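Local coordinates for pollen-specific leucine-rich repeat extensin-like protein 1 (Arabidopsis thaliana, PDB 6TME) that probably binds RALF signalling peptides at the cell wall of pollen tubes through its leucine-rich repeat domain, helping to keep wall integrity during growth, at residues T295-K307 with A322-F335. Sequence-based numbering, arbitrary orientation.
Sequences TGFVTDNICKLPK and AQSCVPGSSQEKQF. With SO4 (sulfate ion), chain K.
A322 N donates to V298 O over 2.7 Å, nearly in line with the carbonyl bond (C=O...N 174°); T299 lies beside A322 next to this bond, and further along C303 lies beside C325. A322 then turns its CB over the start of helix 300-303, 3.5 Å from D300 N. The covalent join follows: C303 SG meets C325 SG with a disulfide torsion of 108°, and V298 CG1, anti to its backbone nitrogen (chi1 180°), packs on C325 SG. Farther round the bridge the F335 ring takes the carbonyl of C303 at its edge, CZ to O 3.8 Å, while C303 SG stands oblique to the ring, 5.0 Å from its centroid. K333 runs extended beyond CG and brings its ammonium to the carbonyls at the C-terminal end of helix 300-303 and just beyond it: NZ donates to C303 O at 3.1 Å, from above the carbonyl plane, and approaches L305 O at 2.4 Å, too short for the position to be taken at face value. Replacing K333 with an alanine would remove the ammonium and would probably leave C303 O without this donor and the chain leaving the helix less firmly held. Near the sulfate, probably from the crystallisation liquor, S324 OG lies 3.2 Å from D300 CB and against K304 CD; S324 N and OG both donate to sulfate O2, and K304 NZ reaches O4 only weakly. F311, from the neighbouring strand 310-312, packs against V298, I302 and C303, tying the contact to the solenoid interior. Parallel strands 297-298 and 317-321, the short helix and the disulfide together join successive coils near the C-terminal end of a leucine-rich-repeat solenoid, where the C303-C325 bridge cross-links one coil to the loop leading into its last parallel strand, 334-336.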
# COMPACT_ATOMS: atom_id res chain seq x y z
N THR A 295 25.06 -8.48 7.47
CA THR A 295 26.49 -8.49 7.77
C THR A 295 27.26 -8.14 6.52
O THR A 295 26.73 -8.13 5.40
CB THR A 295 26.93 -9.86 8.31
OG1 THR A 295 26.52 -10.89 7.40
CG2 THR A 295 26.31 -10.12 9.68
N GLY A 296 28.54 -7.82 6.71
CA GLY A 296 29.44 -7.67 5.60
C GLY A 296 29.68 -6.23 5.20
O GLY A 296 29.63 -5.31 6.03
N PHE A 297 29.93 -6.03 3.92
CA PHE A 297 30.42 -4.77 3.38
C PHE A 297 29.30 -4.04 2.66
O PHE A 297 28.46 -4.66 2.00
CB PHE A 297 31.60 -5.03 2.44
CG PHE A 297 32.71 -4.04 2.58
CD1 PHE A 297 33.66 -4.20 3.58
CD2 PHE A 297 32.79 -2.94 1.73
CE1 PHE A 297 34.68 -3.27 3.72
CE2 PHE A 297 33.80 -2.01 1.88
CZ PHE A 297 34.74 -2.18 2.88
N VAL A 298 29.27 -2.71 2.81
CA VAL A 298 28.46 -1.83 1.98
C VAL A 298 29.42 -1.12 1.04
O VAL A 298 30.28 -0.34 1.48
CB VAL A 298 27.65 -0.82 2.81
CG1 VAL A 298 26.82 0.08 1.90
CG2 VAL A 298 26.77 -1.54 3.86
N THR A 299 29.28 -1.39 -0.25
CA THR A 299 30.20 -0.95 -1.29
C THR A 299 29.64 0.27 -2.02
O THR A 299 28.46 0.62 -1.90
CB THR A 299 30.41 -2.08 -2.30
OG1 THR A 299 29.16 -2.33 -2.95
CG2 THR A 299 30.83 -3.34 -1.60
N ASP A 300 30.50 0.89 -2.83
CA ASP A 300 30.02 1.98 -3.67
C ASP A 300 29.29 1.48 -4.90
O ASP A 300 28.71 2.28 -5.64
CB ASP A 300 31.18 2.90 -4.07
CG ASP A 300 32.25 2.18 -4.84
OD1 ASP A 300 32.24 0.93 -4.84
OD2 ASP A 300 33.09 2.87 -5.46
N ASN A 301 29.32 0.16 -5.13
CA ASN A 301 28.38 -0.46 -6.06
C ASN A 301 26.97 0.04 -5.78
O ASN A 301 26.19 0.30 -6.71
CB ASN A 301 28.44 -1.98 -5.89
CG ASN A 301 28.29 -2.71 -7.17
OD1 ASN A 301 28.42 -2.13 -8.25
ND2 ASN A 301 28.00 -4.02 -7.08
N ILE A 302 26.65 0.23 -4.51
CA ILE A 302 25.32 0.61 -4.06
C ILE A 302 25.26 2.10 -3.73
O ILE A 302 24.35 2.80 -4.15
CB ILE A 302 24.94 -0.27 -2.85
CG1 ILE A 302 24.80 -1.72 -3.30
CG2 ILE A 302 23.69 0.24 -2.18
CD1 ILE A 302 24.87 -2.73 -2.19
N CYS A 303 26.25 2.60 -2.99
CA CYS A 303 26.21 3.97 -2.49
C CYS A 303 26.37 5.02 -3.59
O CYS A 303 26.07 6.19 -3.34
CB CYS A 303 27.28 4.16 -1.43
SG CYS A 303 27.00 3.12 0.05
N LYS A 304 26.80 4.63 -4.79
CA LYS A 304 26.92 5.60 -5.88
C LYS A 304 25.85 5.42 -6.95
O LYS A 304 25.99 5.96 -8.05
CB LYS A 304 28.33 5.55 -6.47
CG LYS A 304 29.26 6.39 -5.59
CD LYS A 304 30.74 6.11 -5.72
CE LYS A 304 31.29 6.44 -7.09
NZ LYS A 304 32.74 6.77 -6.97
N LEU A 305 24.77 4.70 -6.63
CA LEU A 305 23.63 4.63 -7.53
C LEU A 305 23.13 6.05 -7.84
O LEU A 305 23.10 6.90 -6.94
CB LEU A 305 22.53 3.78 -6.91
CG LEU A 305 22.75 2.26 -6.91
CD1 LEU A 305 21.85 1.57 -5.90
CD2 LEU A 305 22.54 1.65 -8.28
N PRO A 306 22.75 6.33 -9.08
CA PRO A 306 22.62 7.74 -9.52
C PRO A 306 21.47 8.51 -8.89
O PRO A 306 21.60 9.72 -8.68
CB PRO A 306 22.42 7.60 -11.03
CG PRO A 306 21.82 6.23 -11.20
CD PRO A 306 22.50 5.38 -10.18
N LYS A 307 20.33 7.88 -8.63
CA LYS A 307 19.20 8.60 -8.06
C LYS A 307 19.06 8.38 -6.56
O LYS A 307 18.16 8.95 -5.94
CB LYS A 307 17.90 8.20 -8.78
CG LYS A 307 17.86 8.75 -10.23
CD LYS A 307 16.62 8.28 -10.99
CE LYS A 307 15.33 8.73 -10.30
NZ LYS A 307 14.10 8.02 -10.77
N ALA A 322 32.22 1.43 2.16
CA ALA A 322 32.96 2.30 1.27
C ALA A 322 32.95 3.74 1.78
O ALA A 322 32.04 4.16 2.50
CB ALA A 322 32.37 2.22 -0.14
N GLN A 323 33.98 4.49 1.39
CA GLN A 323 34.07 5.89 1.82
C GLN A 323 32.89 6.70 1.29
O GLN A 323 32.44 7.64 1.95
CB GLN A 323 35.38 6.51 1.35
CG GLN A 323 36.63 5.72 1.73
CD GLN A 323 37.92 6.43 1.36
OE1 GLN A 323 37.91 7.58 0.90
NE2 GLN A 323 39.05 5.75 1.56
N SER A 324 32.39 6.36 0.12
CA SER A 324 31.24 7.09 -0.40
C SER A 324 29.93 6.69 0.28
O SER A 324 28.90 7.30 -0.02
CB SER A 324 31.14 6.90 -1.91
OG SER A 324 31.09 5.53 -2.24
N CYS A 325 29.95 5.71 1.18
CA CYS A 325 28.79 5.35 2.00
C CYS A 325 28.75 6.08 3.33
O CYS A 325 27.84 5.82 4.13
CB CYS A 325 28.78 3.86 2.31
SG CYS A 325 28.87 2.85 0.88
N VAL A 326 29.72 6.93 3.61
CA VAL A 326 29.88 7.45 4.97
C VAL A 326 28.92 8.61 5.16
O VAL A 326 28.88 9.53 4.33
CB VAL A 326 31.33 7.86 5.22
CG1 VAL A 326 31.49 8.53 6.59
CG2 VAL A 326 32.22 6.65 5.13
N PRO A 327 28.12 8.60 6.22
CA PRO A 327 27.24 9.74 6.48
C PRO A 327 28.07 10.99 6.76
O PRO A 327 29.21 10.92 7.21
CB PRO A 327 26.43 9.30 7.71
CG PRO A 327 26.64 7.78 7.81
CD PRO A 327 28.00 7.54 7.23
N GLY A 328 27.48 12.15 6.46
CA GLY A 328 28.18 13.42 6.48
C GLY A 328 29.18 13.65 5.36
O GLY A 328 29.79 14.71 5.33
N SER A 329 29.38 12.69 4.46
CA SER A 329 30.40 12.79 3.43
C SER A 329 29.90 13.44 2.15
O SER A 329 30.71 13.91 1.35
CB SER A 329 30.94 11.40 3.07
OG SER A 329 29.99 10.67 2.30
N SER A 330 28.59 13.47 1.92
CA SER A 330 28.06 13.97 0.67
C SER A 330 27.02 15.05 0.97
O SER A 330 26.26 14.95 1.95
CB SER A 330 27.44 12.84 -0.16
OG SER A 330 26.46 13.33 -1.06
N GLN A 331 26.98 16.07 0.12
CA GLN A 331 25.93 17.08 0.22
C GLN A 331 24.67 16.69 -0.53
O GLN A 331 23.64 17.35 -0.35
CB GLN A 331 26.44 18.42 -0.30
CG GLN A 331 27.80 18.79 0.26
CD GLN A 331 28.27 20.17 -0.15
OE1 GLN A 331 27.53 20.94 -0.75
NE2 GLN A 331 29.52 20.48 0.17
N GLU A 332 24.71 15.64 -1.36
CA GLU A 332 23.55 15.21 -2.13
C GLU A 332 22.90 13.95 -1.59
O GLU A 332 21.71 13.74 -1.82
CB GLU A 332 23.93 14.94 -3.60
CG GLU A 332 24.25 16.17 -4.42
CD GLU A 332 25.72 16.55 -4.33
OE1 GLU A 332 26.00 17.74 -4.08
OE2 GLU A 332 26.58 15.66 -4.49
N LYS A 333 23.65 13.12 -0.88
CA LYS A 333 23.19 11.80 -0.50
C LYS A 333 23.21 11.68 1.01
O LYS A 333 24.21 12.00 1.65
CB LYS A 333 24.05 10.72 -1.14
CG LYS A 333 23.95 10.73 -2.65
CD LYS A 333 24.53 9.48 -3.25
CE LYS A 333 24.19 9.38 -4.71
NZ LYS A 333 24.41 8.00 -5.19
N GLN A 334 22.09 11.25 1.57
CA GLN A 334 21.95 11.04 3.00
C GLN A 334 22.16 9.57 3.32
O GLN A 334 21.53 8.70 2.71
CB GLN A 334 20.57 11.50 3.47
CG GLN A 334 20.39 11.48 4.97
CD GLN A 334 21.34 12.44 5.67
OE1 GLN A 334 22.23 12.03 6.41
NE2 GLN A 334 21.14 13.74 5.42
N PHE A 335 23.05 9.30 4.27
CA PHE A 335 23.36 7.96 4.73
C PHE A 335 23.14 7.89 6.23
O PHE A 335 23.10 8.90 6.93
CB PHE A 335 24.79 7.56 4.38
CG PHE A 335 25.08 7.61 2.91
CD1 PHE A 335 24.57 6.63 2.06
CD2 PHE A 335 25.86 8.63 2.37
CE1 PHE A 335 24.84 6.66 0.70
CE2 PHE A 335 26.13 8.66 1.01
CZ PHE A 335 25.62 7.67 0.16
S SO4 K . 34.72 5.51 -3.18
O1 SO4 K . 34.66 6.97 -3.18
O2 SO4 K . 34.12 5.00 -1.95
O3 SO4 K . 36.12 5.09 -3.24
O4 SO4 K . 34.01 4.98 -4.34